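Local coordinates for Rev protein (Borrelia burgdorferi, PDB 5EQZ) that is of unknown function but folds as an elongated, all-helical plasmid-encoded protein of the Borrelia REV family, probably exported as a lipoprotein, at residues K75-I86 with I101-G109. Sequence-based numbering, arbitrary orientation.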
ATOM      1  N   LYS A  75      -1.237   4.229   2.829  1.00 21.12           N
ATOM      2  CA  LYS A  75      -0.942   2.805   2.972  1.00 18.41           C
ATOM      3  C   LYS A  75       0.045   2.566   4.106  1.00 21.86           C
ATOM      4  O   LYS A  75      -0.175   1.702   4.966  1.00 21.32           O
ATOM      5  CB  LYS A  75      -0.387   2.245   1.665  1.00 16.98           C
ATOM      6  CG  LYS A  75       0.158   0.827   1.759  1.00 19.89           C
ATOM      7  CD  LYS A  75      -0.964  -0.200   1.914  1.00 19.44           C
ATOM      8  CE  LYS A  75      -0.449  -1.630   1.758  1.00 22.27           C
ATOM      9  NZ  LYS A  75      -1.596  -2.587   1.642  1.00 21.60           N
ATOM     10  N   LEU A  76       1.139   3.338   4.134  1.00 21.87           N
ATOM     11  CA  LEU A  76       2.146   3.155   5.177  1.00 23.89           C
ATOM     12  C   LEU A  76       1.590   3.464   6.561  1.00 25.61           C
ATOM     13  O   LEU A  76       1.952   2.803   7.542  1.00 27.32           O
ATOM     14  CB  LEU A  76       3.364   4.030   4.888  1.00 25.37           C
ATOM     15  CG  LEU A  76       4.252   3.540   3.746  1.00 31.99           C
ATOM     16  CD1 LEU A  76       5.168   4.655   3.269  1.00 32.89           C
ATOM     17  CD2 LEU A  76       5.075   2.346   4.205  1.00 35.34           C
ATOM     18  N   ALA A  77       0.730   4.479   6.679  1.00 26.10           N
ATOM     19  CA  ALA A  77       0.154   4.777   7.989  1.00 27.83           C
ATOM     20  C   ALA A  77      -0.786   3.661   8.429  1.00 32.72           C
ATOM     21  O   ALA A  77      -0.806   3.273   9.610  1.00 34.01           O
ATOM     22  CB  ALA A  77      -0.580   6.116   7.956  1.00 28.72           C
ATOM     23  N   ALA A  78      -1.568   3.129   7.488  1.00 24.33           N
ATOM     24  CA  ALA A  78      -2.478   2.036   7.802  1.00 25.49           C
ATOM     25  C   ALA A  78      -1.705   0.806   8.253  1.00 25.34           C
ATOM     26  O   ALA A  78      -2.117   0.116   9.197  1.00 24.04           O
ATOM     27  CB  ALA A  78      -3.353   1.715   6.587  1.00 21.34           C
ATOM     28  N   LEU A  79      -0.567   0.527   7.604  1.00 25.33           N
ATOM     29  CA  LEU A  79       0.239  -0.634   7.992  1.00 28.12           C
ATOM     30  C   LEU A  79       0.774  -0.487   9.415  1.00 29.09           C
ATOM     31  O   LEU A  79       0.617  -1.390  10.250  1.00 27.18           O
ATOM     32  CB  LEU A  79       1.385  -0.826   6.999  1.00 25.60           C
ATOM     33  CG  LEU A  79       1.012  -1.442   5.656  1.00 24.05           C
ATOM     34  CD1 LEU A  79       2.083  -1.159   4.594  1.00 23.74           C
ATOM     35  CD2 LEU A  79       0.811  -2.946   5.850  1.00 21.70           C
ATOM     36  N   LYS A  80       1.398   0.656   9.716  1.00 27.50           N
ATOM     37  CA  LYS A  80       1.940   0.881  11.053  1.00 31.42           C
ATOM     38  C   LYS A  80       0.834   0.896  12.108  1.00 32.39           C
ATOM     39  O   LYS A  80       1.042   0.431  13.242  1.00 34.27           O
ATOM     40  CB  LYS A  80       2.741   2.184  11.070  1.00 32.03           C
ATOM     41  CG  LYS A  80       3.940   2.165  10.143  1.00 32.03           C
ATOM     42  CD  LYS A  80       4.575   3.563   9.991  1.00 35.90           C
ATOM     43  CE  LYS A  80       5.659   3.571   8.917  1.00 35.95           C
ATOM     44  NZ  LYS A  80       6.165   4.953   8.576  1.00 40.12           N
ATOM     45  N   ALA A  81      -0.358   1.390  11.747  1.00 29.80           N
ATOM     46  CA  ALA A  81      -1.487   1.375  12.676  1.00 34.24           C
ATOM     47  C   ALA A  81      -1.930  -0.058  12.978  1.00 34.70           C
ATOM     48  O   ALA A  81      -2.122  -0.437  14.145  1.00 35.36           O
ATOM     49  CB  ALA A  81      -2.639   2.196  12.094  1.00 31.59           C
ATOM     50  N   ALA A  82      -2.096  -0.872  11.934  1.00 32.18           N
ATOM     51  CA  ALA A  82      -2.452  -2.274  12.147  1.00 29.18           C
ATOM     52  C   ALA A  82      -1.386  -2.992  12.972  1.00 31.44           C
ATOM     53  O   ALA A  82      -1.708  -3.800  13.862  1.00 33.23           O
ATOM     54  CB  ALA A  82      -2.660  -2.974  10.799  1.00 25.27           C
ATOM     55  N   LYS A  83      -0.109  -2.703  12.696  1.00 28.22           N
ATOM     56  CA  LYS A  83       0.985  -3.328  13.437  1.00 32.13           C
ATOM     57  C   LYS A  83       0.907  -2.973  14.913  1.00 36.14           C
ATOM     58  O   LYS A  83       0.994  -3.847  15.788  1.00 38.61           O
ATOM     59  CB  LYS A  83       2.330  -2.875  12.861  1.00 32.21           C
ATOM     60  CG  LYS A  83       3.536  -3.292  13.714  1.00 34.97           C
ATOM     61  CD  LYS A  83       4.806  -2.589  13.237  1.00 36.68           C
ATOM     62  CE  LYS A  83       5.986  -2.942  14.117  1.00 44.27           C
ATOM     63  NZ  LYS A  83       7.198  -3.268  13.319  1.00 47.67           N
ATOM     64  N   ASN A  84       0.736  -1.685  15.206  1.00 35.66           N
ATOM     65  CA  ASN A  84       0.663  -1.237  16.589  1.00 38.34           C
ATOM     66  C   ASN A  84      -0.502  -1.902  17.317  1.00 38.61           C
ATOM     67  O   ASN A  84      -0.334  -2.458  18.413  1.00 38.86           O
ATOM     68  CB  ASN A  84       0.536   0.284  16.615  1.00 43.05           C
ATOM     69  CG  ASN A  84       0.505   0.828  18.013  1.00 51.99           C
ATOM     70  OD1 ASN A  84       1.527   0.852  18.700  1.00 56.55           O
ATOM     71  ND2 ASN A  84      -0.670   1.262  18.455  1.00 54.36           N
ATOM     72  N   THR A  85      -1.694  -1.854  16.718  1.00 35.95           N
ATOM     73  CA  THR A  85      -2.870  -2.490  17.308  1.00 36.40           C
ATOM     74  C   THR A  85      -2.631  -3.965  17.594  1.00 36.07           C
ATOM     75  O   THR A  85      -2.916  -4.442  18.695  1.00 34.76           O
ATOM     76  CB  THR A  85      -4.070  -2.330  16.377  1.00 35.33           C
ATOM     77  OG1 THR A  85      -4.358  -0.934  16.224  1.00 36.60           O
ATOM     78  CG2 THR A  85      -5.285  -3.043  16.954  1.00 33.49           C
ATOM     79  N   ILE A  86      -2.125  -4.710  16.607  1.00 35.70           N
ATOM     80  CA  ILE A  86      -1.913  -6.147  16.805  1.00 32.69           C
ATOM     81  C   ILE A  86      -0.936  -6.386  17.943  1.00 34.26           C
ATOM     82  O   ILE A  86      -1.158  -7.248  18.804  1.00 35.67           O
ATOM     83  CB  ILE A  86      -1.424  -6.802  15.500  1.00 31.39           C
ATOM     84  CG1 ILE A  86      -2.540  -6.816  14.447  1.00 30.08           C
ATOM     85  CG2 ILE A  86      -0.870  -8.190  15.759  1.00 33.72           C
ATOM     86  CD1 ILE A  86      -2.063  -7.238  13.063  1.00 26.84           C
ATOM     87  N   ILE A 101      -6.733  -9.955  15.461  1.00 21.01           N
ATOM     88  CA  ILE A 101      -5.460 -10.009  14.739  1.00 22.97           C
ATOM     89  C   ILE A 101      -5.709 -10.300  13.268  1.00 22.18           C
ATOM     90  O   ILE A 101      -5.156  -9.644  12.374  1.00 21.71           O
ATOM     91  CB  ILE A 101      -4.529 -11.073  15.356  1.00 24.09           C
ATOM     92  CG1 ILE A 101      -4.192 -10.725  16.803  1.00 26.22           C
ATOM     93  CG2 ILE A 101      -3.248 -11.219  14.501  1.00 19.43           C
ATOM     94  CD1 ILE A 101      -3.546 -11.866  17.567  1.00 26.35           C
ATOM     95  N   TRP A 102      -6.546 -11.300  12.999  1.00 19.72           N
ATOM     96  CA  TRP A 102      -6.866 -11.676  11.629  1.00 22.08           C
ATOM     97  C   TRP A 102      -7.470 -10.504  10.856  1.00 20.08           C
ATOM     98  O   TRP A 102      -7.059 -10.209   9.724  1.00 21.07           O
ATOM     99  CB  TRP A 102      -7.814 -12.873  11.653  1.00 20.82           C
ATOM    100  CG  TRP A 102      -8.358 -13.221  10.330  1.00 20.70           C
ATOM    101  CD1 TRP A 102      -7.758 -13.980   9.363  1.00 22.11           C
ATOM    102  CD2 TRP A 102      -9.628 -12.827   9.805  1.00 26.56           C
ATOM    103  NE1 TRP A 102      -8.583 -14.083   8.267  1.00 26.77           N
ATOM    104  CE2 TRP A 102      -9.737 -13.384   8.513  1.00 27.96           C
ATOM    105  CE3 TRP A 102     -10.686 -12.053  10.301  1.00 29.43           C
ATOM    106  CZ2 TRP A 102     -10.863 -13.186   7.708  1.00 31.08           C
ATOM    107  CZ3 TRP A 102     -11.799 -11.862   9.505  1.00 31.30           C
ATOM    108  CH2 TRP A 102     -11.881 -12.426   8.225  1.00 32.43           C
ATOM    109  N   SER A 103      -8.440  -9.813  11.457  1.00 20.19           N
ATOM    110  CA  SER A 103      -9.149  -8.768  10.723  1.00 21.96           C
ATOM    111  C   SER A 103      -8.283  -7.525  10.539  1.00 22.41           C
ATOM    112  O   SER A 103      -8.367  -6.858   9.498  1.00 20.30           O
ATOM    113  CB  SER A 103     -10.450  -8.410  11.433  1.00 29.89           C
ATOM    114  OG  SER A 103     -10.192  -7.651  12.594  1.00 34.28           O
ATOM    115  N   GLU A 104      -7.449  -7.192  11.533  1.00 22.88           N
ATOM    116  CA  GLU A 104      -6.547  -6.045  11.396  1.00 23.60           C
ATOM    117  C   GLU A 104      -5.544  -6.275  10.275  1.00 22.38           C
ATOM    118  O   GLU A 104      -5.233  -5.358   9.495  1.00 21.59           O
ATOM    119  CB  GLU A 104      -5.812  -5.792  12.713  1.00 24.59           C
ATOM    120  CG  GLU A 104      -6.659  -5.188  13.817  1.00 28.53           C
ATOM    121  CD  GLU A 104      -7.049  -3.752  13.550  1.00 33.74           C
ATOM    122  OE1 GLU A 104      -8.202  -3.389  13.850  1.00 38.47           O
ATOM    123  OE2 GLU A 104      -6.209  -2.982  13.034  1.00 34.56           O
ATOM    124  N   ALA A 105      -5.010  -7.489  10.189  1.00 20.62           N
ATOM    125  CA  ALA A 105      -4.111  -7.805   9.089  1.00 19.51           C
ATOM    126  C   ALA A 105      -4.847  -7.743   7.762  1.00 19.37           C
ATOM    127  O   ALA A 105      -4.334  -7.177   6.785  1.00 18.46           O
ATOM    128  CB  ALA A 105      -3.483  -9.184   9.301  1.00 20.36           C
ATOM    129  N   LYS A 106      -6.056  -8.312   7.708  1.00 15.94           N
ATOM    130  CA  LYS A 106      -6.808  -8.355   6.456  1.00 18.21           C
ATOM    131  C   LYS A 106      -7.090  -6.951   5.939  1.00 21.18           C
ATOM    132  O   LYS A 106      -7.015  -6.702   4.726  1.00 20.74           O
ATOM    133  CB  LYS A 106      -8.107  -9.138   6.657  1.00 20.01           C
ATOM    134  CG  LYS A 106      -9.010  -9.170   5.448  1.00 26.10           C
ATOM    135  CD  LYS A 106     -10.107 -10.225   5.583  1.00 31.79           C
ATOM    136  CE  LYS A 106     -11.174 -10.044   4.502  1.00 38.27           C
ATOM    137  NZ  LYS A 106     -12.456 -10.732   4.839  1.00 42.81           N
ATOM    138  N   LEU A 107      -7.383  -6.010   6.846  1.00 20.96           N
ATOM    139  CA  LEU A 107      -7.656  -4.629   6.441  1.00 22.98           C
ATOM    140  C   LEU A 107      -6.479  -3.973   5.723  1.00 20.35           C
ATOM    141  O   LEU A 107      -6.693  -3.039   4.936  1.00 22.27           O
ATOM    142  CB  LEU A 107      -8.044  -3.791   7.665  1.00 25.58           C
ATOM    143  CG  LEU A 107      -9.465  -4.044   8.181  1.00 32.27           C
ATOM    144  CD1 LEU A 107      -9.739  -3.222   9.436  1.00 34.26           C
ATOM    145  CD2 LEU A 107     -10.496  -3.744   7.098  1.00 35.62           C
ATOM    146  N   VAL A 108      -5.249  -4.406   5.971  1.00 19.90           N
ATOM    147  CA  VAL A 108      -4.105  -3.819   5.276  1.00 19.22           C
ATOM    148  C   VAL A 108      -3.511  -4.788   4.254  1.00 20.11           C
ATOM    149  O   VAL A 108      -2.335  -4.672   3.896  1.00 20.08           O
ATOM    150  CB  VAL A 108      -3.042  -3.290   6.253  1.00 19.66           C
ATOM    151  CG1 VAL A 108      -3.598  -2.086   7.022  1.00 20.77           C
ATOM    152  CG2 VAL A 108      -2.550  -4.377   7.230  1.00 18.39           C
ATOM    153  N   GLY A 109      -4.314  -5.733   3.769  1.00 20.47           N
ATOM    154  CA  GLY A 109      -3.900  -6.618   2.701  1.00 21.79           C
ATOM    155  C   GLY A 109      -2.992  -7.759   3.083  1.00 24.07           C
ATOM    156  O   GLY A 109      -2.334  -8.330   2.203  1.00 28.38           O
TER
HETATM  157  O   HOH W   1      -0.070  -4.951   2.392  1.00 20.84           O
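An antiparallel helix pair is formed by helices 55-88 and 95-107, whose segments 75-86 and 101-107 run at 171° with axes 9.3 Å apart; V108, just past the second helix, packs against A78, L79 and A82. Its CG1 rests against A78 CB at 3.8 Å, while CG2 touches A82 CB and L79 CD2. Small alanines suit this face because they let the backbones draw close: A82 CB lies 3.7 Å from the carbonyl O of E104. In L79, CG, anti to the carbonyl carbon (chi1 -77°), carries CD2 to within 3.9 Å of V108 CB; L79 also packs on V137 and I138 of helix 122-142, the third member of this bundle. Towards the other end, I86 slides past E104, its CG1 3.8 Å from E104 CB, and crosses I101 at about a right angle through the CG2 methyls. The T85 methyl lies against the carboxylate end of E104, whose OE1 forms a salt bridge with K100 NZ. Helix 95-107 ends in a Schellman motif: G109 N bonds back to K106 O, and G109, the C-prime residue, adopts positive phi (78°) at little cost, lacking a side chain. Here V108 O accepts a bond from K75 NZ (3.2 Å), the ammonium standing well above the carbonyl plane. A water bridges the two atoms, and NZ also bonds N28 O and S30 O; with four acceptors for three protons, at least one is probably shared.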